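Local coordinates for protein insecticidal Delta-Endotoxin Cry8Ea1 (Bacillus Thuringiensis, PDB 3EB7) that is toxic to the underground larvae of the beetle Holotrichia parallela, probably by forming pores in gut cell membranes as other three-domain Cry toxins do, at residues Thr287-Trp301 / Phe379-Gln391. Numbering follows the deposited sequence.
Sequences TGRSSFSASNYLKKW and FTYNPGSEGIGAQ. With SO4 (sulfate ion), chain E.
An isolated antiparallel bridge joins the tip of the 287-301 beta hairpin to the loop linking strands 376-381 and 389-394, at Tyr-297 and Glu-386. Tyr-297 N gives its hydrogen to Glu-386 O, and the return bond from Glu-386 N to Tyr-297 O (3.0 Å) is nearly straight at 169°. Beside the bridge the two side chains run the same way: Glu-386 CB sits over one face of the Tyr-297 ring, 4.1 Å from its centroid, in a CH-pi contact, while Gly-384 O meets the ring edge in plane, 3.2 Å from CE2. Ser-385 OG accepts from Lys-299 N at 3.1 Å and also donates to a water that bridges Lys-299 O and Gly-384 N. The hairpin and the loop belong to two of the antiparallel sheets of the beta-prism that forms the middle domain of three-domain Cry toxins, so the contact ties one sheet to the other near their outer ends. The extended Lys-299 chain passes Gly-384 O and brings NZ to a second water held by Pro-383 O, with a weak bond to a sulfate ion that probably came with the crystallisation solution. Farther along, Tyr-381, its CG anti to the backbone N (chi1 174°), directs its OH into a hydrogen bond with Thr-287 OG1 (2.7 Å), which lies at the ring edge, in plane. The edge of Trp-301 faces that ring in a T-shaped pair, planes at 70°; its indole also stacks with Phe-421, and NE1 bonds to His-304.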
loop_
_atom_site.group_PDB
_atom_site.type_symbol
_atom_site.label_atom_id
_atom_site.label_comp_id
_atom_site.label_asym_id
_atom_site.label_seq_id
_atom_site.Cartn_x
_atom_site.Cartn_y
_atom_site.Cartn_z
ATOM N N THR A 287 -1.230 32.758 1.718
ATOM C CA THR A 287 -1.743 33.188 0.424
ATOM C C THR A 287 -1.073 34.478 -0.083
ATOM O O THR A 287 -0.816 35.404 0.671
ATOM C CB THR A 287 -3.266 33.374 0.522
ATOM O OG1 THR A 287 -3.843 32.133 0.969
ATOM C CG2 THR A 287 -3.863 33.785 -0.808
ATOM N N GLY A 288 -0.769 34.491 -1.379
ATOM C CA GLY A 288 -0.322 35.671 -2.081
ATOM C C GLY A 288 -1.315 36.035 -3.170
ATOM O O GLY A 288 -2.149 35.246 -3.570
ATOM N N ARG A 289 -1.216 37.273 -3.622
ATOM C CA ARG A 289 -2.043 37.810 -4.673
ATOM C C ARG A 289 -1.133 38.153 -5.862
ATOM O O ARG A 289 -0.178 38.921 -5.713
ATOM C CB ARG A 289 -2.801 39.053 -4.178
ATOM C CG ARG A 289 -3.831 39.562 -5.175
ATOM C CD ARG A 289 -4.703 40.686 -4.560
ATOM N NE ARG A 289 -5.871 41.049 -5.367
ATOM C CZ ARG A 289 -5.827 41.791 -6.474
ATOM N NH1 ARG A 289 -4.677 42.259 -6.929
ATOM N NH2 ARG A 289 -6.930 42.086 -7.125
ATOM N N SER A 290 -1.413 37.555 -7.018
ATOM C CA SER A 290 -0.823 37.962 -8.293
ATOM C C SER A 290 -1.932 38.591 -9.107
ATOM O O SER A 290 -3.043 38.081 -9.156
ATOM C CB SER A 290 -0.304 36.753 -9.042
ATOM O OG SER A 290 0.602 36.037 -8.238
ATOM N N SER A 291 -1.649 39.716 -9.730
ATOM C CA SER A 291 -2.695 40.386 -10.475
ATOM C C SER A 291 -2.243 40.805 -11.842
ATOM O O SER A 291 -1.075 41.127 -12.107
ATOM C CB SER A 291 -3.283 41.586 -9.730
ATOM O OG SER A 291 -2.433 42.708 -9.843
ATOM N N PHE A 292 -3.193 40.822 -12.735
ATOM C CA PHE A 292 -2.988 41.259 -14.079
ATOM C C PHE A 292 -4.158 42.123 -14.477
ATOM O O PHE A 292 -5.262 41.696 -14.395
ATOM C CB PHE A 292 -2.897 40.061 -15.030
ATOM C CG PHE A 292 -2.855 40.456 -16.418
ATOM C CD1 PHE A 292 -1.869 41.284 -16.856
ATOM C CD2 PHE A 292 -3.854 40.114 -17.266
ATOM C CE1 PHE A 292 -1.844 41.701 -18.113
ATOM C CE2 PHE A 292 -3.829 40.531 -18.535
ATOM C CZ PHE A 292 -2.819 41.321 -18.962
ATOM N N SER A 293 -3.927 43.338 -14.931
ATOM C CA SER A 293 -5.051 44.164 -15.297
ATOM C C SER A 293 -6.027 44.312 -14.144
ATOM O O SER A 293 -5.787 43.870 -13.062
ATOM C CB SER A 293 -5.803 43.543 -16.483
ATOM O OG SER A 293 -6.282 44.513 -17.354
ATOM N N ALA A 294 -7.178 44.874 -14.429
ATOM C CA ALA A 294 -8.009 45.453 -13.410
ATOM C C ALA A 294 -8.869 44.423 -12.715
ATOM O O ALA A 294 -9.148 44.526 -11.553
ATOM C CB ALA A 294 -8.835 46.581 -13.977
ATOM N N SER A 295 -9.274 43.407 -13.439
ATOM C CA SER A 295 -10.250 42.441 -12.898
ATOM C C SER A 295 -9.773 40.999 -12.903
ATOM O O SER A 295 -10.523 40.092 -12.603
ATOM C CB SER A 295 -11.563 42.560 -13.683
ATOM O OG SER A 295 -11.339 43.114 -14.998
ATOM N N ASN A 296 -8.520 40.778 -13.260
ATOM C CA ASN A 296 -7.993 39.440 -13.265
ATOM C C ASN A 296 -6.976 39.289 -12.152
ATOM O O ASN A 296 -5.967 40.006 -12.097
ATOM C CB ASN A 296 -7.375 39.121 -14.623
ATOM C CG ASN A 296 -8.385 38.619 -15.593
ATOM O OD1 ASN A 296 -9.535 39.034 -15.576
ATOM N ND2 ASN A 296 -7.978 37.694 -16.434
ATOM N N TYR A 297 -7.223 38.336 -11.275
ATOM C CA TYR A 297 -6.259 38.102 -10.205
ATOM C C TYR A 297 -6.342 36.699 -9.686
ATOM O O TYR A 297 -7.417 36.093 -9.662
ATOM C CB TYR A 297 -6.455 39.086 -9.037
ATOM C CG TYR A 297 -7.839 39.047 -8.426
ATOM C CD1 TYR A 297 -8.828 39.910 -8.870
ATOM C CD2 TYR A 297 -8.159 38.130 -7.430
ATOM C CE1 TYR A 297 -10.115 39.892 -8.301
ATOM C CE2 TYR A 297 -9.456 38.092 -6.856
ATOM C CZ TYR A 297 -10.420 38.977 -7.303
ATOM O OH TYR A 297 -11.672 38.976 -6.746
ATOM N N LEU A 298 -5.175 36.222 -9.252
ATOM C CA LEU A 298 -5.014 34.918 -8.641
ATOM C C LEU A 298 -4.535 35.061 -7.185
ATOM O O LEU A 298 -3.421 35.563 -6.920
ATOM C CB LEU A 298 -4.045 34.051 -9.481
ATOM C CG LEU A 298 -3.652 32.621 -9.071
ATOM C CD1 LEU A 298 -4.870 31.666 -9.021
ATOM C CD2 LEU A 298 -2.491 32.067 -9.984
ATOM N N LYS A 299 -5.374 34.623 -6.258
ATOM C CA LYS A 299 -4.915 34.461 -4.879
ATOM C C LYS A 299 -4.610 32.986 -4.654
ATOM O O LYS A 299 -5.493 32.122 -4.771
ATOM C CB LYS A 299 -5.951 34.925 -3.888
ATOM C CG LYS A 299 -6.114 36.377 -3.779
ATOM C CD LYS A 299 -7.394 36.606 -2.983
ATOM C CE LYS A 299 -7.406 37.934 -2.341
ATOM N NZ LYS A 299 -8.841 38.260 -2.050
ATOM N N LYS A 300 -3.351 32.701 -4.329
ATOM C CA LYS A 300 -2.860 31.336 -4.413
ATOM C C LYS A 300 -2.018 30.942 -3.205
ATOM O O LYS A 300 -1.524 31.779 -2.487
ATOM C CB LYS A 300 -2.086 31.125 -5.729
ATOM C CG LYS A 300 -0.911 32.047 -5.924
ATOM C CD LYS A 300 -0.065 31.585 -7.134
ATOM C CE LYS A 300 0.836 32.692 -7.732
ATOM N NZ LYS A 300 1.924 33.005 -6.796
ATOM N N TRP A 301 -1.883 29.642 -3.015
ATOM C CA TRP A 301 -1.091 29.011 -1.971
ATOM C C TRP A 301 0.387 29.224 -2.331
ATOM O O TRP A 301 0.903 28.625 -3.329
ATOM C CB TRP A 301 -1.461 27.521 -2.013
ATOM C CG TRP A 301 -0.819 26.552 -1.008
ATOM C CD1 TRP A 301 0.480 26.556 -0.515
ATOM C CD2 TRP A 301 -1.456 25.390 -0.439
ATOM N NE1 TRP A 301 0.656 25.476 0.346
ATOM C CE2 TRP A 301 -0.502 24.742 0.393
ATOM C CE3 TRP A 301 -2.737 24.832 -0.561
ATOM C CZ2 TRP A 301 -0.807 23.588 1.123
ATOM C CZ3 TRP A 301 -3.040 23.684 0.171
ATOM C CH2 TRP A 301 -2.066 23.073 1.003
ATOM N N PHE A 379 -13.369 21.216 5.001
ATOM C CA PHE A 379 -12.462 22.349 5.194
ATOM C C PHE A 379 -12.224 22.922 3.827
ATOM O O PHE A 379 -11.908 22.200 2.898
ATOM C CB PHE A 379 -11.135 21.880 5.817
ATOM C CG PHE A 379 -11.305 21.206 7.167
ATOM C CD1 PHE A 379 -11.196 19.825 7.290
ATOM C CD2 PHE A 379 -11.594 21.966 8.316
ATOM C CE1 PHE A 379 -11.351 19.199 8.538
ATOM C CE2 PHE A 379 -11.758 21.372 9.567
ATOM C CZ PHE A 379 -11.626 19.977 9.685
ATOM N N THR A 380 -12.425 24.222 3.685
ATOM C CA THR A 380 -12.215 24.863 2.409
ATOM C C THR A 380 -11.231 25.994 2.514
ATOM O O THR A 380 -11.398 26.926 3.314
ATOM C CB THR A 380 -13.524 25.414 1.812
ATOM O OG1 THR A 380 -14.540 24.402 1.878
ATOM C CG2 THR A 380 -13.290 25.853 0.395
ATOM N N TYR A 381 -10.204 25.856 1.676
ATOM C CA TYR A 381 -9.321 26.923 1.297
ATOM C C TYR A 381 -9.830 27.569 -0.024
ATOM O O TYR A 381 -9.756 26.968 -1.095
ATOM C CB TYR A 381 -7.897 26.347 1.121
ATOM C CG TYR A 381 -6.895 27.332 0.591
ATOM C CD1 TYR A 381 -6.405 28.375 1.414
ATOM C CD2 TYR A 381 -6.443 27.254 -0.729
ATOM C CE1 TYR A 381 -5.465 29.310 0.925
ATOM C CE2 TYR A 381 -5.542 28.208 -1.241
ATOM C CZ TYR A 381 -5.039 29.203 -0.397
ATOM O OH TYR A 381 -4.122 30.116 -0.875
ATOM N N ASN A 382 -10.366 28.792 0.069
ATOM C CA ASN A 382 -10.662 29.588 -1.127
ATOM C C ASN A 382 -10.536 31.102 -0.930
ATOM O O ASN A 382 -11.530 31.792 -0.714
ATOM C CB ASN A 382 -12.020 29.199 -1.713
ATOM C CG ASN A 382 -12.281 29.843 -3.101
ATOM O OD1 ASN A 382 -11.405 30.485 -3.723
ATOM N ND2 ASN A 382 -13.510 29.672 -3.581
ATOM N N PRO A 383 -9.310 31.645 -1.030
ATOM C CA PRO A 383 -9.213 33.105 -0.781
ATOM C C PRO A 383 -9.917 33.969 -1.847
ATOM O O PRO A 383 -10.296 35.094 -1.537
ATOM C CB PRO A 383 -7.712 33.377 -0.741
ATOM C CG PRO A 383 -7.073 32.144 -1.365
ATOM C CD PRO A 383 -8.006 31.019 -1.316
ATOM N N GLY A 384 -10.103 33.446 -3.065
ATOM C CA GLY A 384 -10.915 34.111 -4.091
ATOM C C GLY A 384 -10.123 34.571 -5.292
ATOM O O GLY A 384 -9.266 35.415 -5.169
ATOM N N SER A 385 -10.381 33.975 -6.450
ATOM C CA SER A 385 -9.713 34.347 -7.680
ATOM C C SER A 385 -10.751 34.680 -8.738
ATOM O O SER A 385 -11.934 34.337 -8.603
ATOM C CB SER A 385 -8.809 33.212 -8.156
ATOM O OG SER A 385 -7.758 32.956 -7.222
ATOM N N GLU A 386 -10.305 35.349 -9.794
ATOM C CA GLU A 386 -11.200 35.818 -10.855
ATOM C C GLU A 386 -10.441 35.915 -12.190
ATOM O O GLU A 386 -9.267 36.291 -12.219
ATOM C CB GLU A 386 -11.795 37.181 -10.467
ATOM C CG GLU A 386 -13.333 37.280 -10.557
ATOM C CD GLU A 386 -14.128 36.274 -9.689
ATOM O OE1 GLU A 386 -14.481 36.616 -8.535
ATOM O OE2 GLU A 386 -14.452 35.159 -10.173
ATOM N N GLY A 387 -11.120 35.537 -13.275
ATOM C CA GLY A 387 -10.562 35.592 -14.634
ATOM C C GLY A 387 -9.372 34.677 -14.893
ATOM O O GLY A 387 -8.523 34.996 -15.713
ATOM N N ILE A 388 -9.303 33.539 -14.204
ATOM C CA ILE A 388 -8.162 32.658 -14.334
ATOM C C ILE A 388 -8.492 31.391 -15.150
ATOM O O ILE A 388 -9.658 30.981 -15.235
ATOM C CB ILE A 388 -7.642 32.234 -12.959
ATOM C CG1 ILE A 388 -8.815 31.747 -12.086
ATOM C CG2 ILE A 388 -6.888 33.372 -12.302
ATOM C CD1 ILE A 388 -8.498 30.556 -11.240
ATOM N N GLY A 389 -7.461 30.778 -15.741
ATOM C CA GLY A 389 -7.535 29.355 -16.120
ATOM C C GLY A 389 -7.487 28.476 -14.875
ATOM O O GLY A 389 -6.838 28.805 -13.880
ATOM N N ALA A 390 -8.173 27.348 -14.906
ATOM C CA ALA A 390 -8.193 26.455 -13.761
ATOM C C ALA A 390 -8.343 25.009 -14.244
ATOM O O ALA A 390 -9.006 24.761 -15.269
ATOM C CB ALA A 390 -9.351 26.829 -12.800
ATOM N N GLN A 391 -7.765 24.074 -13.487
ATOM C CA GLN A 391 -8.013 22.626 -13.621
ATOM C C GLN A 391 -8.429 22.033 -12.290
ATOM O O GLN A 391 -7.783 22.284 -11.293
ATOM C CB GLN A 391 -6.741 21.936 -14.024
ATOM C CG GLN A 391 -6.770 21.451 -15.401
ATOM C CD GLN A 391 -5.391 21.387 -15.972
ATOM O OE1 GLN A 391 -4.496 20.705 -15.432
ATOM N NE2 GLN A 391 -5.190 22.113 -17.081
HETATM S S SO4 E . -8.836 41.819 -2.343
HETATM O O1 SO4 E . -8.985 43.239 -2.645
HETATM O O2 SO4 E . -9.186 41.580 -0.942
HETATM O O3 SO4 E . -9.736 41.106 -3.261
HETATM O O4 SO4 E . -7.463 41.346 -2.549
HETATM O O HOH W 1 -8.300 31.635 -4.861
HETATM O O HOH W 2 -11.190 37.342 -2.609
#